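Local coordinates for nucleoporin nup120 (Schizosaccharomyces pombe, PDB 4GQ2), which serves as a structural constituent of the nuclear pore complex, whose components build the pore and can dock transiently bound nuclear transport factors, at residues D231-N236 with L253-K258; T237-I242 with F285-S290; K172-A177 with S187-G192; I273-T278 with L300-N305; L193-L198 with Y206-D211. One frame throughout, in Å; residues are numbered along the deposited sequence.

Contact 1 (D231-N236 with L253-K258); sequences DYRSPN and LSLDYK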
# COMPACT_ATOMS: atom_id res chain seq x y z
N ASP A 231 47.60 30.42 -5.98
CA ASP A 231 46.48 29.64 -6.50
C ASP A 231 46.61 29.57 -8.02
O ASP A 231 46.33 30.54 -8.73
CB ASP A 231 45.15 30.29 -6.09
CG ASP A 231 43.98 29.80 -6.93
OD1 ASP A 231 43.61 28.62 -6.80
OD2 ASP A 231 43.45 30.60 -7.72
N TYR A 232 47.04 28.41 -8.51
CA TYR A 232 47.41 28.26 -9.92
C TYR A 232 47.53 26.79 -10.33
O TYR A 232 48.02 25.96 -9.56
CB TYR A 232 48.72 29.00 -10.20
CG TYR A 232 49.36 28.65 -11.52
CD1 TYR A 232 48.84 29.14 -12.71
CD2 TYR A 232 50.47 27.80 -11.57
CE1 TYR A 232 49.40 28.81 -13.93
CE2 TYR A 232 51.04 27.46 -12.79
CZ TYR A 232 50.50 27.97 -13.96
OH TYR A 232 51.06 27.64 -15.17
N ARG A 233 47.14 26.48 -11.57
CA ARG A 233 47.07 25.09 -12.03
C ARG A 233 48.00 24.79 -13.21
O ARG A 233 47.96 25.47 -14.23
CB ARG A 233 45.63 24.73 -12.42
CG ARG A 233 44.57 25.23 -11.45
CD ARG A 233 43.23 24.59 -11.74
NE ARG A 233 43.25 23.16 -11.46
CZ ARG A 233 42.26 22.32 -11.75
NH1 ARG A 233 41.16 22.77 -12.34
NH2 ARG A 233 42.37 21.03 -11.45
N SER A 234 48.84 23.77 -13.06
CA SER A 234 49.81 23.39 -14.09
C SER A 234 49.16 22.62 -15.25
O SER A 234 48.12 21.99 -15.06
CB SER A 234 50.97 22.60 -13.48
OG SER A 234 50.59 21.27 -13.16
N PRO A 235 49.75 22.69 -16.46
CA PRO A 235 49.10 22.04 -17.60
C PRO A 235 49.01 20.51 -17.49
O PRO A 235 48.17 19.90 -18.14
CB PRO A 235 49.99 22.44 -18.79
CG PRO A 235 50.64 23.71 -18.35
CD PRO A 235 50.91 23.50 -16.88
N ASN A 236 49.86 19.91 -16.66
CA ASN A 236 49.82 18.46 -16.45
C ASN A 236 48.83 18.00 -15.36
O ASN A 236 48.69 16.80 -15.11
CB ASN A 236 51.23 17.89 -16.23
CG ASN A 236 51.89 18.41 -14.96
OD1 ASN A 236 51.92 19.62 -14.72
ND2 ASN A 236 52.42 17.50 -14.15
N LEU A 253 43.68 12.19 -18.39
CA LEU A 253 43.52 13.36 -19.24
C LEU A 253 43.99 14.59 -18.47
O LEU A 253 43.65 14.77 -17.30
CB LEU A 253 42.07 13.52 -19.68
CG LEU A 253 41.73 14.68 -20.61
CD1 LEU A 253 42.62 14.71 -21.85
CD2 LEU A 253 40.27 14.61 -21.02
N SER A 254 44.78 15.43 -19.14
CA SER A 254 45.40 16.59 -18.50
C SER A 254 44.64 17.89 -18.75
O SER A 254 43.78 17.95 -19.63
CB SER A 254 46.85 16.75 -18.97
OG SER A 254 46.91 17.00 -20.36
N LEU A 255 44.96 18.92 -17.98
CA LEU A 255 44.35 20.24 -18.14
C LEU A 255 44.60 20.80 -19.54
O LEU A 255 43.77 21.54 -20.08
CB LEU A 255 44.85 21.21 -17.06
CG LEU A 255 44.20 22.60 -16.93
CD1 LEU A 255 42.80 22.52 -16.32
CD2 LEU A 255 45.07 23.54 -16.12
N ASP A 256 45.74 20.45 -20.13
CA ASP A 256 46.05 20.83 -21.51
C ASP A 256 45.77 19.71 -22.52
O ASP A 256 46.55 19.47 -23.45
CB ASP A 256 47.47 21.42 -21.64
CG ASP A 256 48.58 20.38 -21.45
OD1 ASP A 256 48.32 19.25 -20.99
OD2 ASP A 256 49.74 20.72 -21.77
N TYR A 257 44.63 19.03 -22.34
CA TYR A 257 44.07 18.10 -23.33
C TYR A 257 45.04 17.06 -23.90
O TYR A 257 45.08 16.83 -25.11
CB TYR A 257 43.30 18.86 -24.43
CG TYR A 257 43.57 20.35 -24.46
CD1 TYR A 257 42.83 21.23 -23.66
CD2 TYR A 257 44.57 20.89 -25.27
CE1 TYR A 257 43.08 22.59 -23.66
CE2 TYR A 257 44.83 22.25 -25.27
CZ TYR A 257 44.08 23.10 -24.47
OH TYR A 257 44.33 24.45 -24.49
N LYS A 258 45.81 16.44 -23.02
CA LYS A 258 46.66 15.30 -23.38
C LYS A 258 46.12 13.98 -22.83
O LYS A 258 45.88 13.85 -21.63
CB LYS A 258 48.09 15.52 -22.88
CG LYS A 258 49.06 16.08 -23.91
CD LYS A 258 49.19 17.59 -23.80
CE LYS A 258 50.38 18.09 -24.61
NZ LYS A 258 50.39 19.58 -24.69
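Pro235 and Asp256 bring the two backbones to a CA-CA distance of 5.1 Å, where Asp256 N, within a type I turn from Ser254 to Tyr257, donates to a lone pair of Pro235 O at 3.2 Å, in the carbonyl plane. The Asp256 side chain reaches the same proline: OD2 lies 3.4 Å from Pro235 CB. Its CG sits between the backbone N and the carbonyl carbon (chi1 70°), which turns the carboxylate back over the turn, where OD1 accepts from Ser254 OG at 2.7 Å. Lys258 NZ forms a salt bridge to Asp256 OD2 from above the carboxylate plane and a second one to Glu274. Without the carboxylate, as with an alanine here, the Ser254 hydroxyl is likely to lose its acceptor and Lys258 one of its two countercharges. Leu255 CD2 rests 3.6 Å from Ser234 O and 3.9 Å from Arg233 CB, while the Arg233 guanidinium is engaged by Phe189, through a carbonyl hydrogen bond and a cation-pi contact with its ring. The turn, with Tyr257, its last residue, in the left-handed region, is a type I turn plus G1 bulge, closing the hairpin of strands 249-254 and 258-263 in a propeller blade.

Contact 2 (T237-I242 with F285-S290); sequences TIISMI and FPYLTS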
# COMPACT_ATOMS: atom_id res chain seq x y z
N THR A 237 48.14 18.96 -14.72
CA THR A 237 47.10 18.68 -13.73
C THR A 237 46.09 17.68 -14.28
O THR A 237 45.53 17.87 -15.36
CB THR A 237 46.33 19.96 -13.33
OG1 THR A 237 47.25 21.00 -12.99
CG2 THR A 237 45.42 19.69 -12.13
N ILE A 238 45.86 16.60 -13.52
CA ILE A 238 44.92 15.56 -13.94
C ILE A 238 43.49 16.07 -13.76
O ILE A 238 43.11 16.51 -12.67
CB ILE A 238 45.13 14.25 -13.14
CG1 ILE A 238 46.61 13.84 -13.10
CG2 ILE A 238 44.24 13.13 -13.69
CD1 ILE A 238 47.20 13.42 -14.44
N ILE A 239 42.72 16.03 -14.84
CA ILE A 239 41.32 16.45 -14.80
C ILE A 239 40.36 15.27 -14.95
O ILE A 239 39.15 15.44 -14.85
CB ILE A 239 41.01 17.55 -15.84
CG1 ILE A 239 41.29 17.05 -17.26
CG2 ILE A 239 41.80 18.81 -15.52
CD1 ILE A 239 40.52 17.78 -18.34
N SER A 240 40.92 14.08 -15.19
CA SER A 240 40.15 12.84 -15.31
C SER A 240 41.12 11.66 -15.41
O SER A 240 42.04 11.68 -16.23
CB SER A 240 39.24 12.89 -16.54
OG SER A 240 38.10 12.07 -16.38
N MET A 241 40.93 10.64 -14.58
CA MET A 241 41.75 9.43 -14.65
C MET A 241 40.99 8.15 -14.32
O MET A 241 40.12 8.14 -13.45
CB MET A 241 43.02 9.55 -13.79
CG MET A 241 42.78 9.85 -12.31
SD MET A 241 44.27 9.57 -11.34
CE MET A 241 43.75 10.11 -9.71
N ILE A 242 41.34 7.08 -15.03
CA ILE A 242 40.73 5.76 -14.83
C ILE A 242 41.77 4.63 -14.83
O ILE A 242 42.75 4.66 -15.57
CB ILE A 242 39.63 5.44 -15.88
CG1 ILE A 242 40.13 5.72 -17.30
CG2 ILE A 242 38.36 6.21 -15.58
CD1 ILE A 242 39.32 5.04 -18.39
N PHE A 285 33.10 17.57 -14.40
CA PHE A 285 32.47 16.29 -14.72
C PHE A 285 33.52 15.31 -15.25
O PHE A 285 34.60 15.73 -15.65
CB PHE A 285 31.34 16.47 -15.75
CG PHE A 285 31.68 17.42 -16.87
CD1 PHE A 285 32.60 17.07 -17.86
CD2 PHE A 285 31.07 18.67 -16.95
CE1 PHE A 285 32.91 17.95 -18.89
CE2 PHE A 285 31.37 19.55 -17.98
CZ PHE A 285 32.29 19.19 -18.95
N PRO A 286 33.21 13.99 -15.24
CA PRO A 286 34.16 13.04 -15.83
C PRO A 286 34.31 13.22 -17.34
O PRO A 286 33.36 13.59 -18.03
CB PRO A 286 33.55 11.67 -15.50
CG PRO A 286 32.12 11.93 -15.18
CD PRO A 286 32.07 13.31 -14.60
N TYR A 287 35.53 12.99 -17.83
CA TYR A 287 35.86 13.10 -19.25
C TYR A 287 36.15 11.73 -19.84
O TYR A 287 36.07 11.54 -21.05
CB TYR A 287 37.10 13.97 -19.42
CG TYR A 287 36.87 15.46 -19.46
CD1 TYR A 287 36.85 16.20 -18.28
CD2 TYR A 287 36.70 16.13 -20.67
CE1 TYR A 287 36.66 17.57 -18.31
CE2 TYR A 287 36.50 17.50 -20.71
CZ TYR A 287 36.48 18.22 -19.53
OH TYR A 287 36.27 19.57 -19.56
N LEU A 288 36.51 10.79 -18.97
CA LEU A 288 36.92 9.47 -19.40
C LEU A 288 36.09 8.37 -18.76
O LEU A 288 35.71 8.46 -17.59
CB LEU A 288 38.40 9.23 -19.06
CG LEU A 288 39.48 10.05 -19.77
CD1 LEU A 288 40.86 9.61 -19.28
CD2 LEU A 288 39.39 9.91 -21.29
N THR A 289 35.82 7.32 -19.54
CA THR A 289 35.32 6.05 -18.99
C THR A 289 35.77 4.87 -19.85
O THR A 289 36.04 5.03 -21.04
CB THR A 289 33.79 6.04 -18.82
OG1 THR A 289 33.42 5.04 -17.86
CG2 THR A 289 33.08 5.77 -20.15
N SER A 290 35.85 3.69 -19.25
CA SER A 290 36.22 2.48 -19.98
C SER A 290 35.10 1.45 -19.92
O SER A 290 34.26 1.50 -19.01
CB SER A 290 37.52 1.88 -19.44
OG SER A 290 37.30 1.13 -18.26
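Ser240 points its hydroxyl straight at the backbone of the facing segment, while Ile239 and Ile242 reach across on either side of it. With OG anti to the backbone N (chi1 -153°), Ser240 accepts from Tyr287 N at 3.1 Å and a straight 163°, and more weakly from Leu288 N, so that two successive amides share one buried oxygen. Ile239 lays CD1 over one face of the Tyr287 ring, a CH-pi contact 4.1 Å from the ring centroid, and Phe285 CE1 lies over the opposite face, toward its margin. Strands 240-242 and 288-290 run nearly parallel, 13° apart with axes 6.7 Å from each other; they are the first strands of two consecutive four-stranded blades of the beta-propeller, and the contact joins one blade to the next. A classic beta bulge, Ile239 and Ser240 opposite Leu253, interrupts the first of them. Replacing Ser240 by an alanine is likely to leave the Tyr287 amide without its acceptor. Farther along the strand, Ile242 CD1 packs on Ser290 CB at 3.8 Å.

Contact 3 (K172-A177 with S187-G192); sequences KPDLMA and SFFNGG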
# COMPACT_ATOMS: atom_id res chain seq x y z
N LYS A 172 46.51 19.77 -2.52
CA LYS A 172 45.10 19.45 -2.29
C LYS A 172 44.64 18.25 -3.13
O LYS A 172 44.61 18.34 -4.36
CB LYS A 172 44.21 20.67 -2.56
CG LYS A 172 42.79 20.52 -2.02
CD LYS A 172 41.99 21.79 -2.20
CE LYS A 172 40.59 21.64 -1.63
NZ LYS A 172 39.86 22.93 -1.64
N PRO A 173 44.28 17.13 -2.46
CA PRO A 173 43.83 15.92 -3.17
C PRO A 173 42.54 16.21 -3.92
O PRO A 173 41.66 16.91 -3.40
CB PRO A 173 43.59 14.92 -2.03
CG PRO A 173 44.36 15.44 -0.87
CD PRO A 173 44.25 16.93 -1.00
N ASP A 174 42.44 15.69 -5.14
CA ASP A 174 41.36 16.06 -6.04
C ASP A 174 40.62 14.85 -6.62
O ASP A 174 39.40 14.76 -6.51
CB ASP A 174 41.91 16.94 -7.16
CG ASP A 174 40.82 17.68 -7.92
OD1 ASP A 174 39.99 18.36 -7.27
OD2 ASP A 174 40.81 17.58 -9.16
N LEU A 175 41.35 13.93 -7.23
CA LEU A 175 40.74 12.73 -7.79
C LEU A 175 41.46 11.49 -7.29
O LEU A 175 42.65 11.53 -6.98
CB LEU A 175 40.75 12.78 -9.32
CG LEU A 175 39.95 13.89 -10.03
CD1 LEU A 175 40.37 14.01 -11.49
CD2 LEU A 175 38.45 13.66 -9.92
N MET A 176 40.71 10.39 -7.19
CA MET A 176 41.26 9.11 -6.75
C MET A 176 41.01 8.01 -7.77
O MET A 176 40.05 8.08 -8.55
CB MET A 176 40.62 8.66 -5.43
CG MET A 176 40.55 9.70 -4.33
SD MET A 176 39.41 9.19 -3.02
CE MET A 176 40.31 7.87 -2.21
N ALA A 177 41.87 7.01 -7.75
CA ALA A 177 41.62 5.75 -8.46
C ALA A 177 42.31 4.62 -7.72
O ALA A 177 43.54 4.51 -7.72
CB ALA A 177 42.09 5.82 -9.91
N SER A 187 45.45 12.35 -7.36
CA SER A 187 45.95 13.51 -8.09
C SER A 187 45.60 14.78 -7.34
O SER A 187 44.65 14.81 -6.55
CB SER A 187 45.38 13.55 -9.51
OG SER A 187 43.98 13.78 -9.50
N PHE A 188 46.36 15.84 -7.60
CA PHE A 188 46.20 17.08 -6.85
C PHE A 188 45.63 18.21 -7.69
O PHE A 188 45.85 18.28 -8.89
CB PHE A 188 47.53 17.48 -6.20
CG PHE A 188 48.08 16.43 -5.28
CD1 PHE A 188 47.58 16.28 -3.99
CD2 PHE A 188 49.10 15.58 -5.71
CE1 PHE A 188 48.09 15.31 -3.14
CE2 PHE A 188 49.61 14.61 -4.86
CZ PHE A 188 49.11 14.47 -3.58
N PHE A 189 44.88 19.09 -7.03
CA PHE A 189 44.13 20.14 -7.70
C PHE A 189 45.00 21.07 -8.54
O PHE A 189 44.61 21.46 -9.65
CB PHE A 189 43.32 20.96 -6.68
CG PHE A 189 42.50 22.05 -7.31
CD1 PHE A 189 41.21 21.79 -7.75
CD2 PHE A 189 43.03 23.32 -7.48
CE1 PHE A 189 40.45 22.79 -8.35
CE2 PHE A 189 42.28 24.32 -8.08
CZ PHE A 189 40.99 24.06 -8.51
N ASN A 190 46.17 21.44 -8.01
CA ASN A 190 47.08 22.37 -8.69
C ASN A 190 48.13 21.67 -9.56
O ASN A 190 49.02 22.31 -10.11
CB ASN A 190 47.74 23.33 -7.69
CG ASN A 190 46.72 24.16 -6.91
OD1 ASN A 190 45.98 23.63 -6.08
ND2 ASN A 190 46.69 25.46 -7.16
N GLY A 191 48.01 20.35 -9.67
CA GLY A 191 48.94 19.54 -10.47
C GLY A 191 49.68 18.51 -9.64
O GLY A 191 49.93 18.72 -8.45
N GLY A 192 50.03 17.40 -10.28
CA GLY A 192 50.75 16.32 -9.60
C GLY A 192 49.94 15.07 -9.32
O GLY A 192 48.71 15.08 -9.40
O HOH W 1 46.96 21.15 -5.28
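A beta hairpin of strands 173-178 and 183-188 is disturbed here by a classic beta bulge, in which Asp174 and Leu175 both face Ser187. Ser187 O accepts from Asp174 N at 2.8 Å and, weakly, from Leu175 N, while Ser187 N returns a bond to Leu175 O at 2.9 Å. The Ser187 hydroxyl OG comes within 3.4 Å of Leu175 CB. Toward the open end of the hairpin, Lys172 O is gripped by Phe189 N at 2.8 Å, nearly along the C=O axis. A CA-H...O contact adds to this, with Phe188 CA 3.2 Å from Lys172 O. The two phenylalanines meet the first strand with their ring edges: that of Phe188 lies beside Pro173 N and Lys172 O, and that of Phe189 has Asp174 OD1 in its plane, 3.7 Å from CD1, with carboxylate and ring 86° apart. One water accepts from both Lys172 N and Asn190 N and so bridges the two segments. Outside the pair, Phe188 packs on Thr194 of strand 193-199 and on Ser167, Leu175 and Ser187 lie against Met241 of strand 238-244 in the following blade, and Asn190 of the type I turn from Phe188 to Gly191 bonds to Tyr232 and Ser234 in the loop leading there.

Contact 4 (I273-T278 with L300-N305); sequences IELSQT and LYYPDN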
# COMPACT_ATOMS: atom_id res chain seq x y z
N ILE A 273 49.01 11.49 -26.19
CA ILE A 273 48.44 12.05 -27.41
C ILE A 273 47.87 13.43 -27.11
O ILE A 273 47.07 13.59 -26.19
CB ILE A 273 47.31 11.18 -27.99
CG1 ILE A 273 47.80 9.75 -28.23
CG2 ILE A 273 46.76 11.78 -29.28
CD1 ILE A 273 46.68 8.75 -28.40
N GLU A 274 48.29 14.43 -27.89
CA GLU A 274 47.67 15.74 -27.82
C GLU A 274 46.35 15.71 -28.58
O GLU A 274 46.29 15.28 -29.73
CB GLU A 274 48.60 16.83 -28.37
CG GLU A 274 47.99 18.23 -28.35
CD GLU A 274 49.02 19.34 -28.36
OE1 GLU A 274 49.91 19.34 -29.24
OE2 GLU A 274 48.94 20.23 -27.48
N LEU A 275 45.29 16.16 -27.91
CA LEU A 275 43.97 16.27 -28.52
C LEU A 275 43.73 17.70 -28.98
O LEU A 275 44.54 18.59 -28.71
CB LEU A 275 42.89 15.84 -27.52
CG LEU A 275 43.09 14.55 -26.72
CD1 LEU A 275 42.12 14.51 -25.55
CD2 LEU A 275 42.96 13.31 -27.59
N SER A 276 42.60 17.92 -29.66
CA SER A 276 42.25 19.23 -30.21
C SER A 276 41.97 20.29 -29.13
O SER A 276 41.92 19.98 -27.94
CB SER A 276 41.06 19.09 -31.16
OG SER A 276 40.11 18.18 -30.66
N GLN A 277 41.78 21.54 -29.57
CA GLN A 277 41.73 22.68 -28.65
C GLN A 277 40.40 23.43 -28.60
O GLN A 277 39.87 23.85 -29.64
CB GLN A 277 42.88 23.65 -28.95
CG GLN A 277 44.27 23.08 -28.68
CD GLN A 277 45.40 24.00 -29.11
OE1 GLN A 277 45.18 25.15 -29.52
NE2 GLN A 277 46.62 23.50 -29.04
N THR A 278 39.87 23.57 -27.39
CA THR A 278 38.71 24.41 -27.06
C THR A 278 38.75 24.70 -25.56
O THR A 278 39.44 24.00 -24.81
CB THR A 278 37.36 23.74 -27.40
OG1 THR A 278 37.52 22.31 -27.44
CG2 THR A 278 36.83 24.23 -28.74
N LEU A 300 35.75 9.12 -24.55
CA LEU A 300 36.31 10.42 -24.20
C LEU A 300 35.38 11.53 -24.69
O LEU A 300 34.85 11.46 -25.80
CB LEU A 300 37.72 10.57 -24.78
CG LEU A 300 38.36 11.95 -25.02
CD1 LEU A 300 38.57 12.73 -23.73
CD2 LEU A 300 39.67 11.80 -25.77
N TYR A 301 35.20 12.54 -23.84
CA TYR A 301 34.25 13.62 -24.09
C TYR A 301 34.93 14.93 -24.48
O TYR A 301 35.93 15.32 -23.88
CB TYR A 301 33.40 13.87 -22.84
CG TYR A 301 32.38 14.98 -22.98
CD1 TYR A 301 31.38 14.91 -23.95
CD2 TYR A 301 32.41 16.09 -22.14
CE1 TYR A 301 30.44 15.92 -24.08
CE2 TYR A 301 31.46 17.10 -22.25
CZ TYR A 301 30.48 17.01 -23.23
OH TYR A 301 29.54 17.99 -23.36
N TYR A 302 34.36 15.59 -25.49
CA TYR A 302 34.82 16.89 -25.97
C TYR A 302 33.69 17.90 -25.82
O TYR A 302 32.67 17.79 -26.51
CB TYR A 302 35.19 16.82 -27.45
CG TYR A 302 36.46 16.08 -27.79
CD1 TYR A 302 36.46 14.69 -27.95
CD2 TYR A 302 37.66 16.77 -28.00
CE1 TYR A 302 37.62 14.01 -28.28
CE2 TYR A 302 38.83 16.09 -28.34
CZ TYR A 302 38.80 14.71 -28.48
OH TYR A 302 39.94 14.02 -28.82
N PRO A 303 33.86 18.89 -24.93
CA PRO A 303 32.90 19.99 -24.84
C PRO A 303 32.82 20.81 -26.13
O PRO A 303 33.81 20.93 -26.86
CB PRO A 303 33.46 20.85 -23.70
CG PRO A 303 34.25 19.90 -22.87
CD PRO A 303 34.85 18.92 -23.84
N ASP A 304 31.64 21.36 -26.41
CA ASP A 304 31.38 22.17 -27.59
C ASP A 304 30.65 23.43 -27.18
O ASP A 304 30.57 23.77 -26.00
CB ASP A 304 30.44 21.44 -28.55
CG ASP A 304 31.14 20.46 -29.45
OD1 ASP A 304 32.36 20.24 -29.28
OD2 ASP A 304 30.46 19.90 -30.33
N ASN A 305 30.10 24.12 -28.18
CA ASN A 305 29.11 25.15 -27.97
C ASN A 305 27.74 24.52 -27.78
O ASN A 305 26.88 25.10 -27.11
CB ASN A 305 29.09 26.12 -29.15
CG ASN A 305 30.40 26.85 -29.33
OD1 ASN A 305 31.13 26.62 -30.30
ND2 ASN A 305 30.71 27.74 -28.39
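Leu275 CB and Ser276 OG approach the Tyr302 ring obliquely near CE2, from opposite sides of its plane: Leu275 CB lies 4.1 Å and Ser276 OG 3.4 Å from Tyr302 CE2. On the neighbouring ring of Tyr301, Pro303 N lies over one face, toward its margin. At the far end of Tyr302, OH nestles into the branched end of Leu275, 3.3 Å from CD2, and keeps a weak hydrogen bond to the hydroxyl of Tyr313 on strand 309-317. Leu275 holds CG anti to its carbonyl carbon (chi1 -46°), which carries its two methyls past the phenol toward Leu300. The two leucines then reach toward each other tip to tip, CD1 of Leu275 to CD2 of Leu300 at 3.7 Å, and both also touch Leu253 of strand 249-254. Backbone pairing ties each segment into its own blade, Leu275 to Tyr257 and Tyr302 to Ser309, so the contact spans two adjacent propeller blades near the ends of strands 268-274 and 297-302. The segments share not a single hydrogen bond: the contact is a van der Waals one, mainly between the leucine methyls and the phenol, with the Ser276 hydroxyl against the ring carbons, and it shades from buried Leu300 to the exposed Ser276 at the surface.

Contact 5 (L193-L198 with Y206-D211); sequences LTKIIL and YEQHID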
# COMPACT_ATOMS: atom_id res chain seq x y z
N LEU A 193 50.64 13.99 -8.98
CA LEU A 193 50.03 12.68 -8.81
C LEU A 193 50.88 11.80 -7.89
O LEU A 193 52.07 11.60 -8.13
CB LEU A 193 49.84 12.00 -10.17
CG LEU A 193 49.19 10.62 -10.24
CD1 LEU A 193 47.67 10.71 -10.16
CD2 LEU A 193 49.61 9.91 -11.52
N THR A 194 50.25 11.26 -6.86
CA THR A 194 50.92 10.38 -5.91
C THR A 194 50.36 8.96 -5.95
O THR A 194 49.18 8.75 -6.27
CB THR A 194 50.85 10.93 -4.46
OG1 THR A 194 51.59 10.08 -3.58
CG2 THR A 194 49.41 11.00 -3.97
N LYS A 195 51.20 7.98 -5.63
CA LYS A 195 50.72 6.63 -5.37
C LYS A 195 50.94 6.31 -3.90
O LYS A 195 52.08 6.19 -3.45
CB LYS A 195 51.42 5.60 -6.27
CG LYS A 195 50.83 4.20 -6.15
CD LYS A 195 51.69 3.14 -6.81
CE LYS A 195 51.40 3.02 -8.30
NZ LYS A 195 52.30 2.03 -8.95
N ILE A 196 49.85 6.21 -3.16
CA ILE A 196 49.90 5.83 -1.76
C ILE A 196 49.84 4.30 -1.66
O ILE A 196 48.88 3.69 -2.12
CB ILE A 196 48.76 6.49 -0.95
CG1 ILE A 196 48.86 8.02 -1.07
CG2 ILE A 196 48.80 6.05 0.51
CD1 ILE A 196 47.61 8.77 -0.67
N ILE A 197 50.87 3.70 -1.06
CA ILE A 197 50.94 2.25 -0.88
C ILE A 197 50.91 1.91 0.60
O ILE A 197 51.76 2.36 1.37
CB ILE A 197 52.20 1.61 -1.53
CG1 ILE A 197 52.29 1.95 -3.02
CG2 ILE A 197 52.20 0.10 -1.35
CD1 ILE A 197 53.26 3.07 -3.33
N LEU A 198 49.93 1.09 0.98
CA LEU A 198 49.69 0.78 2.39
C LEU A 198 50.09 -0.64 2.72
O LEU A 198 50.03 -1.54 1.88
CB LEU A 198 48.21 0.97 2.73
CG LEU A 198 47.45 2.16 2.15
CD1 LEU A 198 45.98 1.82 2.03
CD2 LEU A 198 47.65 3.42 2.97
N TYR A 206 53.77 4.21 2.67
CA TYR A 206 54.68 5.11 1.97
C TYR A 206 54.08 5.58 0.65
O TYR A 206 53.09 5.02 0.16
CB TYR A 206 56.05 4.45 1.77
CG TYR A 206 56.07 3.35 0.73
CD1 TYR A 206 55.71 2.05 1.07
CD2 TYR A 206 56.47 3.61 -0.58
CE1 TYR A 206 55.74 1.03 0.12
CE2 TYR A 206 56.51 2.60 -1.53
CZ TYR A 206 56.14 1.31 -1.17
OH TYR A 206 56.17 0.31 -2.11
N GLU A 207 54.69 6.61 0.06
CA GLU A 207 54.22 7.17 -1.21
C GLU A 207 55.21 6.93 -2.35
O GLU A 207 56.35 6.54 -2.12
CB GLU A 207 53.93 8.67 -1.09
CG GLU A 207 53.24 9.08 0.20
CD GLU A 207 52.54 10.42 0.09
OE1 GLU A 207 52.68 11.25 1.02
OE2 GLU A 207 51.85 10.65 -0.93
N GLN A 208 54.75 7.15 -3.58
CA GLN A 208 55.62 7.21 -4.74
C GLN A 208 55.27 8.44 -5.57
O GLN A 208 54.12 8.59 -6.02
CB GLN A 208 55.53 5.93 -5.59
CG GLN A 208 56.23 4.73 -4.99
CD GLN A 208 56.15 3.48 -5.86
OE1 GLN A 208 55.22 3.31 -6.64
NE2 GLN A 208 57.13 2.61 -5.71
N HIS A 209 56.25 9.32 -5.74
CA HIS A 209 56.11 10.53 -6.55
C HIS A 209 56.10 10.12 -8.00
O HIS A 209 57.04 9.47 -8.47
CB HIS A 209 57.29 11.46 -6.27
CG HIS A 209 56.95 12.93 -6.38
ND1 HIS A 209 56.80 13.72 -5.29
CD2 HIS A 209 56.74 13.75 -7.49
CE1 HIS A 209 56.51 14.97 -5.69
NE2 HIS A 209 56.47 14.99 -7.03
N ILE A 210 55.03 10.46 -8.71
CA ILE A 210 54.93 10.13 -10.13
C ILE A 210 55.19 11.38 -10.97
O ILE A 210 54.57 12.43 -10.75
CB ILE A 210 53.57 9.47 -10.48
CG1 ILE A 210 53.48 8.08 -9.84
CG2 ILE A 210 53.39 9.36 -11.99
CD1 ILE A 210 52.11 7.45 -9.89
N ASP A 211 56.11 11.26 -11.92
CA ASP A 211 56.70 12.40 -12.61
C ASP A 211 56.02 12.79 -13.92
O ASP A 211 56.47 13.72 -14.60
CB ASP A 211 58.19 12.15 -12.84
CG ASP A 211 58.98 12.09 -11.55
OD1 ASP A 211 58.92 13.06 -10.76
OD2 ASP A 211 59.67 11.06 -11.31
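Thr194 and Glu207 are brought together by their first torsions: OG1 of the threonine stands opposite its own amide N (chi1 -177°), and the glutamate, with CG anti to the carbonyl carbon (chi1 -41°), runs extended back across the strand. Thr194 OG1 donates to Glu207 OE2 at 2.7 Å, on the anti side of the carboxylate and close to its plane, and OE2 is gripped a second time by Ser167 OG. Ile196 lies alongside the glutamate on this same face, with CG1 4.0 Å from OE2. The two strands, 193-199 and 204-210, form the antiparallel hairpin at the outer edge of a four-stranded propeller blade, and their axes are 156° apart over these residues. Lys195 and Gln208 are a hydrogen-bonded pair, with Lys195 N to Gln208 O at 3.0 Å and Gln208 N to Lys195 O at 2.8 Å; Ile197 and Tyr206 form the next such pair. On the face opposite Thr194, the Tyr206 ring swings over Ile197, whose CB makes a CH-pi contact 4.2 Å from the ring centroid, while Ile197 CD1 touches Gln208 CG at 3.8 Å. Lys195 and Gln208 lie side by side pointing the same way, and both polar ends bond to Asn267. Toward the other end of this face, Leu193 CD2 meets Ile210 CG2 at 3.8 Å.

All five contacts fall within the beta-propeller domain, over three consecutive four-stranded blades. Contacts 3 and 5 share the blade built from residues 173-210, their centres about 12 Å apart, and both close before contact 1 opens. Contact 1 ties the loop leaving that blade to the turn of the next, residues 238-274. Contacts 2 and 4 join this middle blade to the one built from residues 288-328, contact 2 through the two first strands and contact 4 through later ones; along the chain, contact 2 interleaves with both 1 and 4. Contacts 1 and 3 lie about 11 Å apart between centres, contacts 4 and 5 about 29 Å. These joints hold successive blades of the propeller together.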